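VESB protease (Vibrio cholerae, PDB 4LK4) probably cleaves proteins outside the cell as a trypsin-like serine endopeptidase of the peptidase S1 family. Local coordinates at residues 80-85 and 111-116; 32-37 and 74-79; 20-25 and 155-160; 100-105 and 235-240. The protein carries 1 engineered substitution. One frame throughout, in Å; residues are numbered along the deposited sequence.

Interaction 1: residues 80-85 and 111-116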
loop_
_atom_site.group_PDB
_atom_site.type_symbol
_atom_site.label_atom_id
_atom_site.label_comp_id
_atom_site.label_asym_id
_atom_site.label_seq_id
_atom_site.Cartn_x
_atom_site.Cartn_y
_atom_site.Cartn_z
ATOM N N GLN A 80 -8.741 -2.746 -22.752
ATOM C CA GLN A 80 -7.597 -3.463 -22.180
ATOM C C GLN A 80 -7.687 -3.365 -20.667
ATOM O O GLN A 80 -7.762 -2.265 -20.137
ATOM C CB GLN A 80 -6.273 -2.848 -22.632
ATOM C CG GLN A 80 -5.783 -3.327 -23.985
ATOM C CD GLN A 80 -4.614 -2.514 -24.485
ATOM O OE1 GLN A 80 -4.274 -1.485 -23.903
ATOM N NE2 GLN A 80 -3.994 -2.964 -25.558
ATOM N N GLY A 81 -7.679 -4.499 -19.979
ATOM C CA GLY A 81 -7.736 -4.534 -18.510
ATOM C C GLY A 81 -9.104 -4.286 -17.869
ATOM O O GLY A 81 -10.019 -3.799 -18.530
ATOM N N GLU A 82 -9.221 -4.601 -16.576
ATOM C CA GLU A 82 -10.462 -4.416 -15.829
ATOM C C GLU A 82 -10.359 -3.179 -14.973
ATOM O O GLU A 82 -9.479 -3.077 -14.124
ATOM C CB GLU A 82 -10.771 -5.623 -14.933
ATOM C CG GLU A 82 -10.935 -6.920 -15.707
ATOM C CD GLU A 82 -11.303 -8.140 -14.846
ATOM O OE1 GLU A 82 -11.629 -7.999 -13.638
ATOM O OE2 GLU A 82 -11.273 -9.264 -15.416
ATOM N N ARG A 83 -11.270 -2.247 -15.187
ATOM C CA ARG A 83 -11.347 -1.059 -14.355
ATOM C C ARG A 83 -12.262 -1.352 -13.187
ATOM O O ARG A 83 -13.403 -1.740 -13.398
ATOM C CB ARG A 83 -11.894 0.129 -15.150
ATOM C CG ARG A 83 -11.877 1.413 -14.356
ATOM C CD ARG A 83 -11.851 2.625 -15.257
ATOM N NE ARG A 83 -11.906 3.848 -14.480
ATOM C CZ ARG A 83 -11.724 5.069 -14.971
ATOM N NH1 ARG A 83 -11.425 5.247 -16.272
ATOM N NH2 ARG A 83 -11.818 6.121 -14.154
ATOM N N ILE A 84 -11.750 -1.192 -11.969
ATOM C CA ILE A 84 -12.496 -1.535 -10.761
ATOM C C ILE A 84 -12.357 -0.431 -9.693
ATOM O O ILE A 84 -11.281 0.119 -9.480
ATOM C CB ILE A 84 -11.954 -2.842 -10.167
ATOM C CG1 ILE A 84 -11.949 -3.934 -11.225
ATOM C CG2 ILE A 84 -12.790 -3.303 -8.978
ATOM C CD1 ILE A 84 -11.525 -5.273 -10.663
ATOM N N ALA A 85 -13.426 -0.148 -8.974
ATOM C CA ALA A 85 -13.352 0.868 -7.917
ATOM C C ALA A 85 -12.581 0.402 -6.685
ATOM O O ALA A 85 -12.632 -0.766 -6.296
ATOM C CB ALA A 85 -14.748 1.312 -7.495
ATOM N N GLN A 111 -14.504 -5.240 -5.936
ATOM C CA GLN A 111 -14.788 -6.615 -6.324
ATOM C C GLN A 111 -13.484 -7.296 -6.685
ATOM O O GLN A 111 -12.488 -6.635 -6.926
ATOM C CB GLN A 111 -15.782 -6.651 -7.491
ATOM C CG GLN A 111 -15.552 -5.536 -8.488
ATOM C CD GLN A 111 -16.507 -5.542 -9.670
ATOM O OE1 GLN A 111 -16.990 -6.591 -10.111
ATOM N NE2 GLN A 111 -16.754 -4.352 -10.214
ATOM N N THR A 112 -13.506 -8.619 -6.690
ATOM C CA THR A 112 -12.341 -9.410 -6.979
ATOM C C THR A 112 -12.089 -9.394 -8.476
ATOM O O THR A 112 -12.999 -9.180 -9.258
ATOM C CB THR A 112 -12.553 -10.872 -6.532
ATOM O OG1 THR A 112 -13.663 -11.447 -7.239
ATOM C CG2 THR A 112 -12.817 -10.957 -5.020
ATOM N N SER A 113 -10.844 -9.585 -8.878
ATOM C CA SER A 113 -10.537 -9.895 -10.260
ATOM C C SER A 113 -9.974 -11.288 -10.308
ATOM O O SER A 113 -9.402 -11.770 -9.314
ATOM C CB SER A 113 -9.501 -8.935 -10.831
ATOM O OG SER A 113 -9.261 -9.190 -12.219
ATOM N N SER A 114 -10.112 -11.926 -11.470
ATOM C CA SER A 114 -9.504 -13.228 -11.675
ATOM C C SER A 114 -8.326 -13.140 -12.652
ATOM O O SER A 114 -7.758 -14.154 -13.012
ATOM C CB SER A 114 -10.559 -14.250 -12.119
ATOM O OG SER A 114 -11.033 -13.971 -13.426
ATOM N N LEU A 115 -7.932 -11.927 -13.045
ATOM C CA LEU A 115 -6.732 -11.734 -13.874
ATOM C C LEU A 115 -5.488 -12.219 -13.139
ATOM O O LEU A 115 -5.517 -12.352 -11.929
ATOM C CB LEU A 115 -6.568 -10.262 -14.250
ATOM C CG LEU A 115 -7.651 -9.728 -15.195
ATOM C CD1 LEU A 115 -7.373 -8.264 -15.481
ATOM C CD2 LEU A 115 -7.689 -10.506 -16.507
ATOM N N PRO A 116 -4.394 -12.505 -13.865
ATOM C CA PRO A 116 -3.249 -13.076 -13.173
ATOM C C PRO A 116 -2.647 -12.123 -12.164
ATOM O O PRO A 116 -2.660 -10.904 -12.357
ATOM C CB PRO A 116 -2.250 -13.356 -14.287
ATOM C CG PRO A 116 -3.043 -13.349 -15.551
ATOM C CD PRO A 116 -4.159 -12.382 -15.310
HETATM O O HOH W 1 -11.770 -11.111 -13.561
HETATM O O HOH W 2 -13.725 -8.368 -11.967
HETATM O O HOH W 3 -16.122 -1.656 -9.363
#
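Glu82 opens the contact at the start of strand 82-91, directing its side chain across to Ser113 and Leu115 in the segment 111-116. Its extended chain carries the carboxylate far enough to meet the hydroxyl of Ser113, which donates a weak hydrogen bond from OG to Glu82 OE1 at 3.0 Å. The same hydroxyl accepts from Leu115 N at 3.2 Å, almost straight at 169°, and so closes an ST turn; chi1 of -176° swings OG away from the serine's own N, and the short side chain serves both partners. Leu115 shields the aliphatic part of the glutamate, its CD1 lying 3.8 Å from Glu82 CG. Two waters extend the carboxylate's hold on the backbone: one donates to Glu82 OE2 at 2.7 Å and accepts from Ser114 N, the other donates to Glu82 OE1 and to Thr112 O.

Ile84, the next residue on the same face of the strand, replaces this polar network with packing. Its CG2 rests 3.6 Å from Gln111 CG. A beta-branched residue suits the strand; both arms lie against Gln111, and CD1 also reaches Ser113 CB at 4.2 Å. At Ala85, the backbone N and Gln111 NE2 share a water, lying 2.9 Å from Gln111 NE2.

Strand 82-91 pairs with strand 66-70 of the barrel, whose Ile70 is also touched by Ser113 and Leu115. The chain turns a corner at Gln111, and beyond it hydroxyl, carboxylate and water take the place of direct backbone bonding, so polar links join the two segments around a small apolar patch at Ile84.

Interaction 2: residues 32-37 and 74-79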
loop_
_atom_site.group_PDB
_atom_site.type_symbol
_atom_site.label_atom_id
_atom_site.label_comp_id
_atom_site.label_asym_id
_atom_site.label_seq_id
_atom_site.Cartn_x
_atom_site.Cartn_y
_atom_site.Cartn_z
ATOM N N GLY A 32 -14.124 8.429 -12.129
ATOM C CA GLY A 32 -14.995 9.248 -12.986
ATOM C C GLY A 32 -14.234 9.937 -14.110
ATOM O O GLY A 32 -14.830 10.619 -14.934
ATOM N N ALA A 33 -12.913 9.787 -14.150
ATOM C CA ALA A 33 -12.136 10.404 -15.209
ATOM C C ALA A 33 -11.642 9.409 -16.304
ATOM O O ALA A 33 -11.573 8.196 -16.112
ATOM C CB ALA A 33 -10.977 11.155 -14.613
ATOM N N ASP A 34 -11.357 9.964 -17.472
ATOM C CA ASP A 34 -10.713 9.253 -18.560
ATOM C C ASP A 34 -9.415 8.626 -18.012
ATOM O O ASP A 34 -8.691 9.240 -17.231
ATOM C CB ASP A 34 -10.446 10.229 -19.727
ATOM C CG ASP A 34 -9.523 9.645 -20.769
ATOM O OD1 ASP A 34 -10.046 8.976 -21.672
ATOM O OD2 ASP A 34 -8.272 9.791 -20.664
ATOM N N ALA A 35 -9.146 7.384 -18.397
ATOM C CA ALA A 35 -8.031 6.615 -17.802
ATOM C C ALA A 35 -6.678 7.280 -18.023
ATOM O O ALA A 35 -5.883 7.353 -17.108
ATOM C CB ALA A 35 -8.002 5.189 -18.352
ATOM N N TYR A 36 -6.448 7.779 -19.236
ATOM C CA TYR A 36 -5.195 8.438 -19.590
ATOM C C TYR A 36 -5.021 9.777 -18.860
ATOM O O TYR A 36 -3.963 10.015 -18.283
ATOM C CB TYR A 36 -5.126 8.611 -21.121
ATOM C CG TYR A 36 -3.911 9.324 -21.685
ATOM C CD1 TYR A 36 -2.644 9.156 -21.135
ATOM C CD2 TYR A 36 -4.020 10.111 -22.828
ATOM C CE1 TYR A 36 -1.547 9.788 -21.669
ATOM C CE2 TYR A 36 -2.921 10.740 -23.364
ATOM C CZ TYR A 36 -1.687 10.573 -22.773
ATOM O OH TYR A 36 -0.581 11.188 -23.321
ATOM N N GLN A 37 -6.036 10.640 -18.905
ATOM C CA GLN A 37 -5.998 11.945 -18.209
ATOM C C GLN A 37 -5.910 11.785 -16.686
ATOM O O GLN A 37 -5.259 12.581 -16.023
ATOM C CB GLN A 37 -7.251 12.793 -18.513
ATOM C CG GLN A 37 -7.555 13.006 -20.006
ATOM C CD GLN A 37 -6.422 13.705 -20.727
ATOM O OE1 GLN A 37 -5.878 14.682 -20.219
ATOM N NE2 GLN A 37 -6.037 13.197 -21.904
ATOM N N ASP A 74 -2.416 0.308 -22.864
ATOM C CA ASP A 74 -2.658 1.602 -23.554
ATOM C C ASP A 74 -3.791 2.273 -22.805
ATOM O O ASP A 74 -4.953 1.838 -22.887
ATOM C CB ASP A 74 -3.065 1.371 -24.992
ATOM C CG ASP A 74 -3.444 2.664 -25.748
ATOM O OD1 ASP A 74 -3.573 3.723 -25.084
ATOM O OD2 ASP A 74 -3.636 2.569 -27.022
ATOM N N LEU A 75 -3.477 3.326 -22.059
ATOM C CA LEU A 75 -4.506 3.912 -21.194
ATOM C C LEU A 75 -5.704 4.462 -21.976
ATOM O O LEU A 75 -6.778 4.586 -21.411
ATOM C CB LEU A 75 -3.918 4.974 -20.254
ATOM C CG LEU A 75 -2.881 4.432 -19.265
ATOM C CD1 LEU A 75 -2.043 5.530 -18.701
ATOM C CD2 LEU A 75 -3.525 3.703 -18.132
ATOM N N ASN A 76 -5.521 4.774 -23.255
ATOM C CA ASN A 76 -6.612 5.232 -24.103
ATOM C C ASN A 76 -7.520 4.124 -24.661
ATOM O O ASN A 76 -8.457 4.407 -25.416
ATOM C CB ASN A 76 -6.048 6.041 -25.272
ATOM C CG ASN A 76 -5.939 7.508 -24.977
ATOM O OD1 ASN A 76 -6.586 8.029 -24.076
ATOM N ND2 ASN A 76 -5.121 8.188 -25.740
ATOM N N ASN A 77 -7.224 2.876 -24.327
ATOM C CA ASN A 77 -7.967 1.761 -24.849
ATOM C C ASN A 77 -8.718 1.116 -23.711
ATOM O O ASN A 77 -8.171 0.237 -23.031
ATOM C CB ASN A 77 -6.990 0.766 -25.477
ATOM C CG ASN A 77 -7.689 -0.427 -26.154
ATOM O OD1 ASN A 77 -8.831 -0.776 -25.836
ATOM N ND2 ASN A 77 -6.988 -1.053 -27.089
ATOM N N SER A 78 -9.966 1.531 -23.501
ATOM C CA SER A 78 -10.734 1.059 -22.342
ATOM C C SER A 78 -11.142 -0.422 -22.422
ATOM O O SER A 78 -11.683 -0.953 -21.491
ATOM C CB SER A 78 -11.956 1.948 -22.094
ATOM O OG SER A 78 -12.910 1.793 -23.127
ATOM N N SER A 79 -10.850 -1.100 -23.511
ATOM C CA SER A 79 -11.060 -2.546 -23.576
ATOM C C SER A 79 -9.865 -3.383 -23.070
ATOM O O SER A 79 -9.945 -4.614 -23.037
ATOM C CB SER A 79 -11.358 -2.941 -25.026
ATOM O OG SER A 79 -10.163 -2.982 -25.791
#
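Packing of Tyr36 and Ala35 against Leu75 and Asn76 makes up the direct contact. Leu75 CB sits 3.8 Å from Tyr36 CA, and the small methyl of Ala35 allows its CB to approach Leu75 O to 3.3 Å. Tyr36 then meets the amide of Asn76: Asn76 OD1 lies 3.3 Å from Tyr36 CB, with amide and ring planes nearly perpendicular (84°). CG of the tyrosine stands anti to its backbone N (chi1 178°), which carries the ring past the asparagine to Phe151, whose backbone O receives the phenol hydroxyl.

This is a surface contact between two loops of the first barrel of the trypsin fold. Residues 74-79 belong to the loop joining strands 66-70 and 82-91, which probably corresponds in position to the calcium-binding loop of trypsin.

Hydrogen bonds shape each loop internally. Asp34 is the N-cap of the short helix 35-38, its OD2 accepting from Gln37 N at 3.0 Å through the anti lone pair. In the other segment a type I turn runs from Asp74 to Asn77, reinforced by an Asx turn in which Asn76 N reaches Asp74 OD1 at 2.9 Å from above the carboxylate plane. Asn77 OD1 accepts both Ser79 OG, at 2.6 Å, and Ser79 N, forming a second Asx turn.

Interaction 3: residues 20-25 and 155-160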
loop_
_atom_site.group_PDB
_atom_site.type_symbol
_atom_site.label_atom_id
_atom_site.label_comp_id
_atom_site.label_asym_id
_atom_site.label_seq_id
_atom_site.Cartn_x
_atom_site.Cartn_y
_atom_site.Cartn_z
ATOM N N ALA A 20 1.868 -8.607 -22.811
ATOM C CA ALA A 20 1.748 -9.967 -22.393
ATOM C C ALA A 20 2.753 -10.280 -21.294
ATOM O O ALA A 20 2.565 -11.269 -20.577
ATOM C CB ALA A 20 1.958 -10.893 -23.580
ATOM N N GLU A 21 3.804 -9.466 -21.150
ATOM C CA GLU A 21 4.796 -9.673 -20.083
ATOM C C GLU A 21 4.383 -8.991 -18.783
ATOM O O GLU A 21 5.013 -9.185 -17.735
ATOM C CB GLU A 21 6.200 -9.202 -20.513
ATOM C CG GLU A 21 6.918 -10.157 -21.488
ATOM C CD GLU A 21 8.095 -9.527 -22.248
ATOM O OE1 GLU A 21 8.914 -8.799 -21.643
ATOM O OE2 GLU A 21 8.214 -9.767 -23.467
ATOM N N TRP A 22 3.323 -8.189 -18.843
ATOM C CA TRP A 22 2.887 -7.451 -17.669
ATOM C C TRP A 22 1.372 -7.538 -17.452
ATOM O O TRP A 22 0.692 -6.528 -17.406
ATOM C CB TRP A 22 3.332 -6.000 -17.810
ATOM C CG TRP A 22 4.810 -5.820 -17.863
ATOM C CD1 TRP A 22 5.592 -5.733 -18.973
ATOM C CD2 TRP A 22 5.678 -5.646 -16.753
ATOM N NE1 TRP A 22 6.901 -5.528 -18.624
ATOM C CE2 TRP A 22 6.981 -5.485 -17.262
ATOM C CE3 TRP A 22 5.490 -5.644 -15.368
ATOM C CZ2 TRP A 22 8.080 -5.318 -16.434
ATOM C CZ3 TRP A 22 6.571 -5.473 -14.559
ATOM C CH2 TRP A 22 7.850 -5.317 -15.088
ATOM N N PRO A 23 0.843 -8.760 -17.317
ATOM C CA PRO A 23 -0.604 -8.872 -17.129
ATOM C C PRO A 23 -1.046 -8.437 -15.737
ATOM O O PRO A 23 -2.224 -8.088 -15.553
ATOM C CB PRO A 23 -0.888 -10.352 -17.394
ATOM C CG PRO A 23 0.391 -11.056 -17.065
ATOM C CD PRO A 23 1.513 -10.076 -17.292
ATOM N N SER A 24 -0.109 -8.394 -14.784
ATOM C CA SER A 24 -0.437 -8.014 -13.411
ATOM C C SER A 24 -0.179 -6.546 -13.069
ATOM O O SER A 24 -0.348 -6.146 -11.926
ATOM C CB SER A 24 0.312 -8.924 -12.423
ATOM O OG SER A 24 -0.145 -10.283 -12.484
ATOM N N ILE A 25 0.236 -5.729 -14.030
ATOM C CA ILE A 25 0.452 -4.301 -13.765
ATOM C C ILE A 25 -0.872 -3.615 -13.443
ATOM O O ILE A 25 -1.940 -4.055 -13.876
ATOM C CB ILE A 25 1.048 -3.599 -14.988
ATOM C CG1 ILE A 25 1.618 -2.230 -14.660
ATOM C CG2 ILE A 25 -0.018 -3.401 -16.058
ATOM C CD1 ILE A 25 2.807 -2.254 -13.733
ATOM N N LEU A 155 2.276 1.720 -21.515
ATOM C CA LEU A 155 3.115 1.186 -20.457
ATOM C C LEU A 155 4.567 1.072 -20.920
ATOM O O LEU A 155 4.852 0.506 -21.956
ATOM C CB LEU A 155 2.564 -0.174 -20.014
ATOM C CG LEU A 155 3.318 -0.920 -18.922
ATOM C CD1 LEU A 155 3.263 -0.153 -17.606
ATOM C CD2 LEU A 155 2.756 -2.319 -18.770
ATOM N N GLN A 156 5.467 1.674 -20.161
ATOM C CA GLN A 156 6.891 1.573 -20.403
ATOM C C GLN A 156 7.591 0.610 -19.427
ATOM O O GLN A 156 7.107 0.337 -18.321
ATOM C CB GLN A 156 7.550 2.915 -20.200
ATOM C CG GLN A 156 6.947 4.092 -20.940
ATOM C CD GLN A 156 7.241 3.977 -22.390
ATOM O OE1 GLN A 156 8.401 4.020 -22.817
ATOM N NE2 GLN A 156 6.211 3.712 -23.155
ATOM N N GLU A 157 8.759 0.125 -19.834
ATOM C CA GLU A 157 9.628 -0.625 -18.955
ATOM C C GLU A 157 11.064 -0.153 -19.135
ATOM O O GLU A 157 11.380 0.484 -20.120
ATOM C CB GLU A 157 9.485 -2.135 -19.177
ATOM C CG GLU A 157 9.568 -2.606 -20.623
ATOM C CD GLU A 157 9.623 -4.122 -20.768
ATOM O OE1 GLU A 157 9.844 -4.795 -19.746
ATOM O OE2 GLU A 157 9.457 -4.660 -21.888
ATOM N N VAL A 158 11.916 -0.421 -18.159
ATOM C CA VAL A 158 13.336 -0.125 -18.269
ATOM C C VAL A 158 14.130 -0.983 -17.288
ATOM O O VAL A 158 13.637 -1.364 -16.214
ATOM C CB VAL A 158 13.606 1.366 -18.012
ATOM C CG1 VAL A 158 13.236 1.748 -16.590
ATOM C CG2 VAL A 158 15.054 1.745 -18.333
ATOM N N ASP A 159 15.356 -1.301 -17.643
ATOM C CA ASP A 159 16.201 -2.041 -16.733
ATOM C C ASP A 159 17.018 -1.100 -15.868
ATOM O O ASP A 159 17.400 -0.018 -16.288
ATOM C CB ASP A 159 17.084 -3.023 -17.482
ATOM C CG ASP A 159 16.329 -4.301 -17.877
ATOM O OD1 ASP A 159 15.243 -4.580 -17.297
ATOM O OD2 ASP A 159 16.836 -5.051 -18.739
ATOM N N VAL A 160 17.236 -1.539 -14.635
ATOM C CA VAL A 160 18.028 -0.829 -13.670
ATOM C C VAL A 160 18.833 -1.863 -12.922
ATOM O O VAL A 160 18.427 -3.012 -12.837
ATOM C CB VAL A 160 17.128 -0.061 -12.674
ATOM C CG1 VAL A 160 16.327 0.998 -13.393
ATOM C CG2 VAL A 160 16.179 -0.990 -11.953
HETATM O O HOH W 4 10.665 -7.125 -19.383
HETATM O O HOH W 5 10.988 -6.686 -22.909
#
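A largely buried contact, apolar at one end and polar at the other, brings Trp22 and Ile25, at the entry to strand 25-30, against Leu155, just before strand 156-162, and Glu157 within it. Leucine suits the apolar end because its two methyls can diverge: Leu155 CD2 lies 3.8 Å from Trp22 CB, while CD1 is 4.0 Å from Ile25 CG1. The type I turn from Trp22 to Ile25 brings these two residues round to the same partner.

At the polar end, Glu157 OE1 meets the indole edge in its plane. Trp22 NE1 donates to Glu157 OE1 at 3.2 Å, a weak bond bent to 152°, with the carboxylate almost perpendicular to the ring (86°). Glu157 CG lies between the backbone N and the carbonyl carbon (chi1 49°), from where an extended chain reaches the indole. Its OE2 comes 4.2 Å from Glu21 OE1, and two waters bridge these acids; one donates to Glu157 OE2 at 2.7 Å and to Glu21 OE1. The waters probably ease the repulsion between like charges. Trp22 also touches strands 134-139 and 202-205, so a loop of the first barrel packs on the sheet of the second, as in the two-barrel chymotrypsin fold.

Interaction 4: residues 100-105 and 235-240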
loop_
_atom_site.group_PDB
_atom_site.type_symbol
_atom_site.label_atom_id
_atom_site.label_comp_id
_atom_site.label_asym_id
_atom_site.label_seq_id
_atom_site.Cartn_x
_atom_site.Cartn_y
_atom_site.Cartn_z
ATOM N N LEU A 100 9.486 9.615 3.352
ATOM C CA LEU A 100 8.864 8.480 2.702
ATOM C C LEU A 100 9.354 7.094 3.134
ATOM O O LEU A 100 9.368 6.171 2.318
ATOM C CB LEU A 100 8.989 8.614 1.192
ATOM C CG LEU A 100 8.372 9.823 0.487
ATOM C CD1 LEU A 100 8.578 9.671 -1.019
ATOM C CD2 LEU A 100 6.895 9.901 0.783
ATOM N N LEU A 101 9.729 6.919 4.393
ATOM C CA LEU A 101 9.916 5.564 4.897
ATOM C C LEU A 101 8.579 4.821 5.058
ATOM O O LEU A 101 7.539 5.407 5.315
ATOM C CB LEU A 101 10.681 5.532 6.223
ATOM C CG LEU A 101 12.063 6.201 6.277
ATOM C CD1 LEU A 101 12.651 6.035 7.671
ATOM C CD2 LEU A 101 13.035 5.671 5.236
ATOM N N ASN A 102 8.657 3.513 4.905
ATOM C CA ASN A 102 7.534 2.617 4.957
ATOM C C ASN A 102 6.478 3.033 3.975
ATOM O O ASN A 102 5.300 3.057 4.296
ATOM C CB ASN A 102 6.996 2.522 6.370
ATOM C CG ASN A 102 8.098 2.318 7.373
ATOM O OD1 ASN A 102 8.899 1.383 7.265
ATOM N ND2 ASN A 102 8.174 3.215 8.341
ATOM N N ASP A 103 6.928 3.336 2.762
ATOM C CA ASP A 103 6.068 3.859 1.724
ATOM C C ASP A 103 5.382 2.705 1.035
ATOM O O ASP A 103 5.776 2.282 -0.033
ATOM C CB ASP A 103 6.885 4.674 0.729
ATOM C CG ASP A 103 6.029 5.466 -0.244
ATOM O OD1 ASP A 103 4.811 5.631 -0.012
ATOM O OD2 ASP A 103 6.604 5.941 -1.259
ATOM N N ILE A 104 4.344 2.186 1.674
ATOM C CA ILE A 104 3.640 1.074 1.116
ATOM C C ILE A 104 2.178 1.130 1.500
ATOM O O ILE A 104 1.832 1.598 2.578
ATOM C CB ILE A 104 4.282 -0.230 1.582
ATOM C CG1 ILE A 104 3.668 -1.428 0.854
ATOM C CG2 ILE A 104 4.181 -0.377 3.096
ATOM C CD1 ILE A 104 4.412 -2.722 1.087
ATOM N N ALA A 105 1.338 0.632 0.590
ATOM C CA ALA A 105 -0.104 0.644 0.767
ATOM C C ALA A 105 -0.783 -0.486 0.028
ATOM O O ALA A 105 -0.287 -0.952 -0.961
ATOM C CB ALA A 105 -0.677 1.980 0.289
ATOM N N SER A 235 10.387 -7.592 0.116
ATOM C CA SER A 235 10.784 -8.712 0.996
ATOM C C SER A 235 10.581 -8.374 2.459
ATOM O O SER A 235 10.060 -9.173 3.228
ATOM C CB SER A 235 12.232 -9.079 0.800
ATOM O OG SER A 235 12.374 -9.750 -0.419
ATOM N N TYR A 236 10.966 -7.159 2.827
ATOM C CA TYR A 236 10.945 -6.718 4.199
ATOM C C TYR A 236 9.504 -6.568 4.665
ATOM O O TYR A 236 9.261 -6.479 5.862
ATOM C CB TYR A 236 11.713 -5.386 4.276
ATOM C CG TYR A 236 11.756 -4.685 5.617
ATOM C CD1 TYR A 236 12.702 -5.025 6.574
ATOM C CD2 TYR A 236 10.880 -3.682 5.911
ATOM C CE1 TYR A 236 12.755 -4.389 7.812
ATOM C CE2 TYR A 236 10.915 -3.032 7.140
ATOM C CZ TYR A 236 11.860 -3.396 8.080
ATOM O OH TYR A 236 11.903 -2.753 9.280
ATOM N N PHE A 237 8.556 -6.494 3.721
ATOM C CA PHE A 237 7.164 -6.167 4.041
ATOM C C PHE A 237 6.134 -7.295 3.841
ATOM O O PHE A 237 4.930 -7.052 3.944
ATOM C CB PHE A 237 6.734 -4.878 3.293
ATOM C CG PHE A 237 7.179 -3.592 3.981
ATOM C CD1 PHE A 237 6.824 -3.331 5.292
ATOM C CD2 PHE A 237 7.960 -2.665 3.314
ATOM C CE1 PHE A 237 7.238 -2.159 5.917
ATOM C CE2 PHE A 237 8.396 -1.517 3.925
ATOM C CZ PHE A 237 8.027 -1.254 5.234
ATOM N N ARG A 238 6.591 -8.526 3.622
ATOM C CA ARG A 238 5.686 -9.633 3.334
ATOM C C ARG A 238 4.622 -9.847 4.408
ATOM O O ARG A 238 3.447 -10.049 4.075
ATOM C CB ARG A 238 6.488 -10.905 3.106
ATOM C CG ARG A 238 7.395 -10.840 1.879
ATOM C CD ARG A 238 6.595 -10.552 0.633
ATOM N NE ARG A 238 5.460 -11.457 0.557
ATOM C CZ ARG A 238 5.491 -12.671 0.009
ATOM N NH1 ARG A 238 6.593 -13.132 -0.552
ATOM N NH2 ARG A 238 4.400 -13.423 0.022
ATOM N N ASP A 239 5.014 -9.787 5.685
ATOM C CA ASP A 239 4.055 -9.943 6.763
ATOM C C ASP A 239 3.067 -8.806 6.804
ATOM O O ASP A 239 1.872 -9.026 7.081
ATOM C CB ASP A 239 4.740 -10.046 8.136
ATOM C CG ASP A 239 5.525 -11.334 8.302
ATOM O OD1 ASP A 239 5.402 -12.250 7.461
ATOM O OD2 ASP A 239 6.284 -11.413 9.269
ATOM N N TRP A 240 3.543 -7.586 6.569
ATOM C CA TRP A 240 2.626 -6.453 6.615
ATOM C C TRP A 240 1.586 -6.605 5.505
ATOM O O TRP A 240 0.390 -6.360 5.707
ATOM C CB TRP A 240 3.376 -5.124 6.531
ATOM C CG TRP A 240 2.461 -3.968 6.613
ATOM C CD1 TRP A 240 2.054 -3.328 7.750
ATOM C CD2 TRP A 240 1.789 -3.331 5.524
ATOM N NE1 TRP A 240 1.180 -2.317 7.429
ATOM C CE2 TRP A 240 0.994 -2.305 6.069
ATOM C CE3 TRP A 240 1.763 -3.544 4.134
ATOM C CZ2 TRP A 240 0.194 -1.488 5.283
ATOM C CZ3 TRP A 240 0.967 -2.740 3.366
ATOM C CH2 TRP A 240 0.188 -1.720 3.948
#
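The irregular segment 100-105 approaches the beginning of helix 238-243, with the CA atoms of Ile104 and Phe237 8.6 Å apart. Ile104 carries most of the packing. Its CG2 methyl makes CH-pi contacts with two rings: it stands 4.3 Å from the centroid of the Phe237 ring, just 2° off the normal, and 4.2 Å from that of the Trp240 six-membered ring. Chi1 of -172° sends the other arm toward the helix, so CD1 reaches Phe237 CB at 3.9 Å and CG1 lies 3.9 Å from Trp240 CZ3. Tyr236 CD2 lies over the opposite face of Phe237, and Trp240 also stacks on His92.

Asn102 approaches Phe237 at its edge, with OD1 in the ring plane 3.4 Å from Phe237 CZ and the amide nearly perpendicular to the ring; its ND2 bonds to Ser94 O. Between Asn102 and Ile104, Asp103 turns away, and its OD2 takes hydrogen bonds with His56 ND1 and Ser216 OG, matching the Asp-His pair of the S1 catalytic triad. Dispersion and CH-pi forces thus hold the CG2 methyl in the angle between two aromatic faces, the slightly positive ring edge suits the amide oxygen, and the segment bearing the probable triad aspartate is packed against the helix.

Overall arrangement
All four contacts lie in the trypsin-like part of the chain. Interactions 1 and 2 belong to the first barrel, in series along the sequence and with centres 14 Å apart; Gln80 and Arg83 of the one bond to Asp74 and Ala33 of the other. Both are nested within the long loop closed by interaction 3, which joins the first barrel to the second sheet and touches interaction 1 where Ser24 OG bonds Pro116 O. Interaction 4, about 29 Å from interaction 2 between centres, crosses interactions 1 and 3 along the chain. It packs helix 238-243, near the end of the trypsin-like part, onto the segment leading into strand 105-109, so sequence-distant elements return to the first barrel beside the probable catalytic aspartate.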